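Local structure of YaeQ family protein (Pseudomonas syringae pv. tomato, 2OT9) at residues E23-T28 with L45-W50; E138-D143 with H168-Q173. The protein is of unknown function, although its family belongs to the PD-(D/E)XK nuclease-like superfamily, so a role connected with nucleic acids is possible but unproven. All coordinates share one frame; numbering follows the deposited sequence.

Interaction 1: E23-T28 with L45-W50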
ATOM      1  N   GLU A  23     -11.027   5.521  12.954  1.00 27.31           N
ATOM      2  CA  GLU A  23     -10.999   4.126  13.428  1.00 28.59           C
ATOM      3  C   GLU A  23      -9.731   3.863  14.228  1.00 28.65           C
ATOM      4  O   GLU A  23      -8.692   4.457  13.954  1.00 28.09           O
ATOM      5  CB  GLU A  23     -10.998   3.147  12.251  1.00 29.17           C
ATOM      6  CG  GLU A  23     -12.096   3.314  11.215  1.00 32.69           C
ATOM      7  CD  GLU A  23     -13.433   2.705  11.629  0.80 37.10           C
ATOM      8  OE1 GLU A  23     -13.622   2.367  12.825  1.00 38.56           O
ATOM      9  OE2 GLU A  23     -14.305   2.573  10.741  1.00 39.88           O
ATOM     10  N   SER A  24      -9.842   2.988  15.229  1.00 29.06           N
ATOM     11  CA  SER A  24      -8.694   2.305  15.822  1.00 29.71           C
ATOM     12  C   SER A  24      -8.794   0.850  15.403  1.00 29.85           C
ATOM     13  O   SER A  24      -9.805   0.185  15.653  1.00 28.97           O
ATOM     14  CB  SER A  24      -8.695   2.390  17.350  1.00 30.17           C
ATOM     15  OG  SER A  24      -8.341   3.684  17.780  1.00 32.74           O
ATOM     16  N   VAL A  25      -7.743   0.373  14.748  1.00 29.70           N
ATOM     17  CA  VAL A  25      -7.720  -0.945  14.138  1.00 31.19           C
ATOM     18  C   VAL A  25      -6.430  -1.678  14.548  1.00 31.16           C
ATOM     19  O   VAL A  25      -5.391  -1.059  14.776  1.00 29.54           O
ATOM     20  CB  VAL A  25      -7.767  -0.830  12.576  1.00 31.34           C
ATOM     21  CG1 VAL A  25      -7.718  -2.201  11.920  1.00 33.95           C
ATOM     22  CG2 VAL A  25      -9.024  -0.121  12.141  1.00 33.51           C
ATOM     23  N   LYS A  26      -6.532  -2.997  14.652  1.00 32.25           N
ATOM     24  CA  LYS A  26      -5.388  -3.870  14.856  1.00 33.71           C
ATOM     25  C   LYS A  26      -5.350  -4.879  13.718  1.00 34.48           C
ATOM     26  O   LYS A  26      -6.388  -5.400  13.304  1.00 34.83           O
ATOM     27  CB  LYS A  26      -5.492  -4.591  16.193  1.00 33.99           C
ATOM     28  CG  LYS A  26      -5.345  -3.665  17.386  1.00 34.94           C
ATOM     29  CD  LYS A  26      -5.054  -4.437  18.641  1.00 38.10           C
ATOM     30  CE  LYS A  26      -5.059  -3.531  19.854  1.00 40.69           C
ATOM     31  NZ  LYS A  26      -4.889  -4.334  21.096  1.00 42.00           N
ATOM     32  N   GLN A  27      -4.160  -5.120  13.184  1.00 34.73           N
ATOM     33  CA  GLN A  27      -3.960  -6.136  12.161  1.00 35.28           C
ATOM     34  C   GLN A  27      -2.725  -6.940  12.486  1.00 35.60           C
ATOM     35  O   GLN A  27      -1.732  -6.387  12.961  1.00 35.30           O
ATOM     36  CB  GLN A  27      -3.755  -5.489  10.787  1.00 35.49           C
ATOM     37  CG  GLN A  27      -5.027  -5.023  10.107  1.00 37.38           C
ATOM     38  CD  GLN A  27      -5.900  -6.174   9.655  1.00 40.75           C
ATOM     39  OE1 GLN A  27      -7.127  -6.103   9.744  1.00 43.70           O
ATOM     40  NE2 GLN A  27      -5.275  -7.250   9.184  1.00 41.22           N
ATOM     41  N   THR A  28      -2.791  -8.245  12.236  1.00 35.66           N
ATOM     42  CA  THR A  28      -1.614  -9.094  12.278  1.00 35.96           C
ATOM     43  C   THR A  28      -1.077  -9.214  10.850  1.00 35.96           C
ATOM     44  O   THR A  28      -1.844  -9.397   9.899  1.00 36.62           O
ATOM     45  CB  THR A  28      -1.951 -10.471  12.898  1.00 36.36           C
ATOM     46  OG1 THR A  28      -2.247 -10.296  14.291  1.00 36.37           O
ATOM     47  CG2 THR A  28      -0.777 -11.437  12.761  1.00 36.66           C
ATOM     48  N   LEU A  45       1.100   1.772   4.778  1.00 22.87           N
ATOM     49  CA  LEU A  45       0.592   3.063   4.290  1.00 23.26           C
ATOM     50  C   LEU A  45      -0.631   2.838   3.401  1.00 22.85           C
ATOM     51  O   LEU A  45      -1.610   3.558   3.513  1.00 22.13           O
ATOM     52  CB  LEU A  45       1.670   3.795   3.480  1.00 23.19           C
ATOM     53  CG  LEU A  45       2.806   4.444   4.275  1.00 25.34           C
ATOM     54  CD1 LEU A  45       3.906   4.928   3.314  1.00 26.84           C
ATOM     55  CD2 LEU A  45       2.268   5.585   5.137  1.00 26.92           C
ATOM     56  N   ALA A  46      -0.561   1.846   2.506  1.00 22.03           N
ATOM     57  CA  ALA A  46      -1.701   1.528   1.618  1.00 22.82           C
ATOM     58  C   ALA A  46      -2.944   1.141   2.427  1.00 22.61           C
ATOM     59  O   ALA A  46      -4.064   1.527   2.099  1.00 22.86           O
ATOM     60  CB  ALA A  46      -1.326   0.370   0.646  1.00 21.59           C
ATOM     61  N   TYR A  47      -2.737   0.333   3.459  1.00 22.99           N
ATOM     62  CA  TYR A  47      -3.819  -0.073   4.354  1.00 23.45           C
ATOM     63  C   TYR A  47      -4.543   1.139   4.952  1.00 23.91           C
ATOM     64  O   TYR A  47      -5.781   1.181   4.949  1.00 24.06           O
ATOM     65  CB  TYR A  47      -3.288  -0.989   5.478  1.00 23.78           C
ATOM     66  CG  TYR A  47      -4.400  -1.577   6.323  1.00 22.73           C
ATOM     67  CD1 TYR A  47      -5.155  -2.653   5.863  1.00 21.96           C
ATOM     68  CD2 TYR A  47      -4.714  -1.031   7.567  1.00 22.95           C
ATOM     69  CE1 TYR A  47      -6.191  -3.175   6.613  1.00 23.89           C
ATOM     70  CE2 TYR A  47      -5.745  -1.543   8.335  1.00 24.24           C
ATOM     71  CZ  TYR A  47      -6.480  -2.616   7.852  1.00 24.58           C
ATOM     72  OH  TYR A  47      -7.504  -3.129   8.600  1.00 26.59           O
ATOM     73  N   ALA A  48      -3.776   2.102   5.492  1.00 23.61           N
ATOM     74  CA  ALA A  48      -4.351   3.314   6.078  1.00 23.25           C
ATOM     75  C   ALA A  48      -5.028   4.167   4.992  1.00 22.89           C
ATOM     76  O   ALA A  48      -6.148   4.674   5.180  1.00 22.88           O
ATOM     77  CB  ALA A  48      -3.276   4.126   6.809  1.00 23.37           C
ATOM     78  N   PHE A  49      -4.368   4.275   3.842  1.00 22.41           N
ATOM     79  CA  PHE A  49      -4.781   5.183   2.777  1.00 22.86           C
ATOM     80  C   PHE A  49      -6.057   4.722   2.064  1.00 23.48           C
ATOM     81  O   PHE A  49      -6.836   5.545   1.578  1.00 23.72           O
ATOM     82  CB  PHE A  49      -3.635   5.343   1.779  1.00 23.56           C
ATOM     83  CG  PHE A  49      -3.804   6.494   0.834  1.00 24.69           C
ATOM     84  CD1 PHE A  49      -3.886   7.806   1.313  1.00 24.99           C
ATOM     85  CD2 PHE A  49      -3.849   6.270  -0.537  1.00 23.96           C
ATOM     86  CE1 PHE A  49      -4.029   8.899   0.424  1.00 26.26           C
ATOM     87  CE2 PHE A  49      -3.989   7.354  -1.436  1.00 24.67           C
ATOM     88  CZ  PHE A  49      -4.080   8.656  -0.951  1.00 24.80           C
ATOM     89  N   TRP A  50      -6.272   3.413   2.016  1.00 23.06           N
ATOM     90  CA  TRP A  50      -7.491   2.870   1.423  1.00 24.01           C
ATOM     91  C   TRP A  50      -8.314   2.036   2.383  1.00 24.33           C
ATOM     92  O   TRP A  50      -9.051   1.150   1.952  1.00 24.74           O
ATOM     93  CB  TRP A  50      -7.152   2.066   0.165  1.00 23.33           C
ATOM     94  CG  TRP A  50      -6.777   2.929  -0.999  1.00 22.94           C
ATOM     95  CD1 TRP A  50      -7.608   3.752  -1.716  1.00 22.87           C
ATOM     96  CD2 TRP A  50      -5.488   3.030  -1.602  1.00 22.43           C
ATOM     97  NE1 TRP A  50      -6.904   4.373  -2.705  1.00 22.96           N
ATOM     98  CE2 TRP A  50      -5.604   3.932  -2.678  1.00 23.40           C
ATOM     99  CE3 TRP A  50      -4.238   2.441  -1.335  1.00 25.14           C
ATOM    100  CZ2 TRP A  50      -4.511   4.264  -3.508  1.00 23.99           C
ATOM    101  CZ3 TRP A  50      -3.149   2.763  -2.156  1.00 24.31           C
ATOM    102  CH2 TRP A  50      -3.293   3.665  -3.232  1.00 23.61           C
TER
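Tyr47, reaching out from the last turns of helix 37-49, makes the whole contact by laying the far end of its ring against Val25 and Gln27 on strand 21-31. Its CG stands anti to the backbone N (chi1 -173°), which carries the ring off the helix toward the strand. Val25 and Gln27, two positions apart, both point at the helix, while Lys26 between them points away. Val25 meets the ring at its edge, with CG1 3.5 Å from Tyr47 OH and 4.1 Å from Tyr47 CE2. Gln27 approaches differently: its side chain crosses that of Tyr47 at about a right angle, and CG sits 3.6 Å from Tyr47 CZ. The Gln27 chain is kinked at chi2 (-70°), and this bend returns the amide toward the phenol, with OE1 3.2 Å from Tyr47 OH. The amide plane is turned 48° from the ring. Tyr47 also packs on Phe10 and Leu12 of strand 6-16 and meets the ring of Phe57. One residue on, Ala48 rests on Leu12; beyond it, Phe49 and Trp50 continue to Trp174 of strand 166-174. The helix ends at Phe49, and Trp50 is the first residue to leave helical geometry. The arrangement is that of an alpha/beta fold in which a helix packs across one face of a sheet, here with a long tyrosine spanning the gap to 21-31, an edge strand of the mixed sheet, which runs antiparallel to 6-16.

Interaction 2: E138-D143 with H168-Q173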
ATOM      1  N   GLU A 138      12.209   5.632   4.263  1.00 22.32           N
ATOM      2  CA  GLU A 138      13.331   5.077   5.035  1.00 23.37           C
ATOM      3  C   GLU A 138      13.230   5.379   6.527  1.00 23.34           C
ATOM      4  O   GLU A 138      13.499   4.503   7.364  1.00 23.46           O
ATOM      5  CB  GLU A 138      14.679   5.509   4.457  1.00 23.87           C
ATOM      6  CG  GLU A 138      15.058   4.624   3.255  1.00 27.69           C
ATOM      7  CD  GLU A 138      16.426   4.955   2.678  0.80 30.65           C
ATOM      8  OE1 GLU A 138      17.234   5.608   3.375  0.65 32.86           O
ATOM      9  OE2 GLU A 138      16.687   4.550   1.524  0.80 32.67           O
ATOM     10  N   VAL A 139      12.815   6.606   6.843  1.00 23.86           N
ATOM     11  CA  VAL A 139      12.549   7.032   8.222  1.00 23.72           C
ATOM     12  C   VAL A 139      11.463   6.180   8.890  1.00 23.32           C
ATOM     13  O   VAL A 139      11.634   5.728  10.029  1.00 23.57           O
ATOM     14  CB  VAL A 139      12.106   8.506   8.254  1.00 23.93           C
ATOM     15  CG1 VAL A 139      11.463   8.852   9.600  1.00 26.44           C
ATOM     16  CG2 VAL A 139      13.261   9.437   7.949  1.00 25.03           C
ATOM     17  N   LEU A 140      10.339   5.992   8.195  1.00 22.91           N
ATOM     18  CA  LEU A 140       9.235   5.181   8.715  1.00 23.34           C
ATOM     19  C   LEU A 140       9.589   3.715   8.928  1.00 23.37           C
ATOM     20  O   LEU A 140       9.196   3.126   9.936  1.00 23.57           O
ATOM     21  CB  LEU A 140       7.969   5.309   7.846  1.00 23.07           C
ATOM     22  CG  LEU A 140       7.200   6.622   8.016  1.00 24.36           C
ATOM     23  CD1 LEU A 140       6.195   6.801   6.876  1.00 26.38           C
ATOM     24  CD2 LEU A 140       6.477   6.680   9.375  1.00 23.80           C
ATOM     25  N   ALA A 141      10.359   3.151   7.998  1.00 22.76           N
ATOM     26  CA  ALA A 141      10.591   1.709   7.923  1.00 23.09           C
ATOM     27  C   ALA A 141      11.752   1.190   8.791  1.00 23.50           C
ATOM     28  O   ALA A 141      11.714   0.061   9.283  1.00 22.80           O
ATOM     29  CB  ALA A 141      10.821   1.315   6.436  1.00 22.78           C
ATOM     30  N   LYS A 142      12.776   2.031   8.953  1.00 24.15           N
ATOM     31  CA  LYS A 142      14.048   1.687   9.573  1.00 25.55           C
ATOM     32  C   LYS A 142      13.848   1.025  10.925  1.00 25.00           C
ATOM     33  O   LYS A 142      13.153   1.584  11.772  1.00 25.51           O
ATOM     34  CB  LYS A 142      14.844   2.985   9.773  1.00 26.03           C
ATOM     35  CG  LYS A 142      16.259   2.809  10.262  1.00 29.59           C
ATOM     36  CD  LYS A 142      17.045   4.085   9.982  1.00 34.16           C
ATOM     37  CE  LYS A 142      16.426   5.324  10.656  1.00 35.13           C
ATOM     38  NZ  LYS A 142      16.271   6.529   9.780  1.00 33.76           N
ATOM     39  N   ASP A 143      14.417  -0.166  11.106  1.00 25.13           N
ATOM     40  CA  ASP A 143      14.400  -0.873  12.406  1.00 25.32           C
ATOM     41  C   ASP A 143      13.000  -1.047  12.997  1.00 25.10           C
ATOM     42  O   ASP A 143      12.778  -0.894  14.210  1.00 24.61           O
ATOM     43  CB  ASP A 143      15.292  -0.145  13.395  1.00 26.04           C
ATOM     44  CG  ASP A 143      16.748  -0.168  12.978  1.00 28.99           C
ATOM     45  OD1 ASP A 143      17.173  -1.145  12.309  1.00 31.15           O
ATOM     46  OD2 ASP A 143      17.474   0.789  13.324  1.00 32.98           O
ATOM     47  N   HIS A 168       5.711  12.320  10.652  1.00 26.05           N
ATOM     48  CA  HIS A 168       6.369  12.299   9.351  1.00 25.54           C
ATOM     49  C   HIS A 168       5.341  12.543   8.264  1.00 25.67           C
ATOM     50  O   HIS A 168       4.291  11.891   8.241  1.00 25.80           O
ATOM     51  CB  HIS A 168       7.040  10.934   9.144  1.00 25.47           C
ATOM     52  CG  HIS A 168       7.880  10.497  10.309  1.00 25.00           C
ATOM     53  ND1 HIS A 168       7.484   9.511  11.185  1.00 26.29           N
ATOM     54  CD2 HIS A 168       9.070  10.947  10.764  1.00 23.77           C
ATOM     55  CE1 HIS A 168       8.410   9.349  12.116  1.00 22.99           C
ATOM     56  NE2 HIS A 168       9.384  10.208  11.883  1.00 25.15           N
ATOM     57  N   GLU A 169       5.651  13.467   7.363  1.00 25.64           N
ATOM     58  CA  GLU A 169       4.729  13.856   6.305  1.00 25.87           C
ATOM     59  C   GLU A 169       4.994  13.037   5.044  1.00 25.37           C
ATOM     60  O   GLU A 169       6.085  13.087   4.478  1.00 24.69           O
ATOM     61  CB  GLU A 169       4.833  15.368   6.007  1.00 26.38           C
ATOM     62  CG  GLU A 169       4.022  15.800   4.778  1.00 27.96           C
ATOM     63  CD  GLU A 169       3.788  17.313   4.666  0.80 30.79           C
ATOM     64  OE1 GLU A 169       4.226  18.082   5.549  0.80 31.60           O
ATOM     65  OE2 GLU A 169       3.154  17.731   3.675  0.80 32.15           O
ATOM     66  N   VAL A 170       3.989  12.280   4.623  1.00 25.11           N
ATOM     67  CA  VAL A 170       4.078  11.463   3.417  1.00 25.37           C
ATOM     68  C   VAL A 170       3.281  12.123   2.308  1.00 25.51           C
ATOM     69  O   VAL A 170       2.055  12.138   2.341  1.00 25.89           O
ATOM     70  CB  VAL A 170       3.552  10.025   3.666  1.00 25.39           C
ATOM     71  CG1 VAL A 170       3.633   9.193   2.383  1.00 25.43           C
ATOM     72  CG2 VAL A 170       4.329   9.369   4.818  1.00 24.83           C
ATOM     73  N   GLN A 171       3.991  12.661   1.325  1.00 25.68           N
ATOM     74  CA  GLN A 171       3.359  13.305   0.189  1.00 27.05           C
ATOM     75  C   GLN A 171       3.478  12.408  -1.042  1.00 26.79           C
ATOM     76  O   GLN A 171       4.565  12.231  -1.592  1.00 26.67           O
ATOM     77  CB  GLN A 171       3.981  14.688  -0.059  1.00 27.68           C
ATOM     78  CG  GLN A 171       3.218  15.508  -1.090  1.00 31.31           C
ATOM     79  CD  GLN A 171       1.741  15.660  -0.731  0.85 33.71           C
ATOM     80  OE1 GLN A 171       1.403  16.207   0.313  1.00 34.26           O
ATOM     81  NE2 GLN A 171       0.860  15.164  -1.600  1.00 36.30           N
ATOM     82  N   LEU A 172       2.363  11.813  -1.451  1.00 26.31           N
ATOM     83  CA  LEU A 172       2.403  10.851  -2.546  1.00 26.64           C
ATOM     84  C   LEU A 172       2.505  11.607  -3.851  1.00 26.44           C
ATOM     85  O   LEU A 172       1.889  12.652  -4.010  1.00 26.08           O
ATOM     86  CB  LEU A 172       1.146   9.987  -2.541  1.00 26.59           C
ATOM     87  CG  LEU A 172       0.882   9.178  -1.274  1.00 27.49           C
ATOM     88  CD1 LEU A 172      -0.486   8.530  -1.406  1.00 28.32           C
ATOM     89  CD2 LEU A 172       1.996   8.118  -0.989  1.00 28.78           C
ATOM     90  N   GLN A 173       3.315  11.097  -4.770  1.00 26.66           N
ATOM     91  CA  GLN A 173       3.361  11.648  -6.122  1.00 27.08           C
ATOM     92  C   GLN A 173       2.455  10.811  -7.008  1.00 26.21           C
ATOM     93  O   GLN A 173       2.741   9.643  -7.233  1.00 25.95           O
ATOM     94  CB  GLN A 173       4.788  11.634  -6.683  1.00 27.58           C
ATOM     95  CG  GLN A 173       4.855  12.184  -8.140  1.00 30.36           C
ATOM     96  CD  GLN A 173       6.243  12.093  -8.770  0.80 33.96           C
ATOM     97  OE1 GLN A 173       6.860  11.029  -8.807  0.80 36.13           O
ATOM     98  NE2 GLN A 173       6.726  13.214  -9.287  0.80 36.35           N
TER
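With its CG tucked beside the backbone N (chi1 -49°), His168 extends its imidazole from strand 166-174 toward helix 134-141, where Val139 carries CG1 anti to its own N (chi1 164°) and sets that methyl over the ring. Val139 CG1 lies 3.7 Å from the centroid of the His168 ring, 29° off the ring normal and displaced toward the rim, a CH-pi contact over one face. Leu140 runs past the same histidine in the opposite sense. Its CB does not head for the strand, yet the branched end does: Leu140 CD2 comes to 4.2 Å from His168 CG, and Leu140 CD1 packs 3.8 Å from Val170 CG2. The two methyls of Leu140 thus divide between alternate residues of the strand. Around them, Val136 of the same helix touches both His168 and Val170, Leu140 also packs on Val161 and on Thr41 of helix 37-49, and Val139 O is hydrogen-bonded to Arg165 NH1. No hydrogen bond joins the two segments. Between them the attraction is therefore dispersion and CH-pi, and the methyl over the histidine face calls for no particular ring nitrogen.

From the N terminus, strand 21-31 leads through a short connection into helix 37-49, and interaction 1 closes that excursion by bringing the helix back over the strand. Interaction 2 comes later: helix 134-141 is left behind while the chain runs through strands 147-155 and 158-163, and strand 166-174 then returns to it. The two loops follow in series, neither nesting nor crossing. Both contacts pack helices on the same mixed sheet, one at its outermost strand 21-31 and the other at the more central strand 166-174. They meet where Phe49 CZ packs 3.6 Å from Leu172 CD1, while helix 134-141 touches helix 37-49 through Ala141, on Glu38 and Thr41.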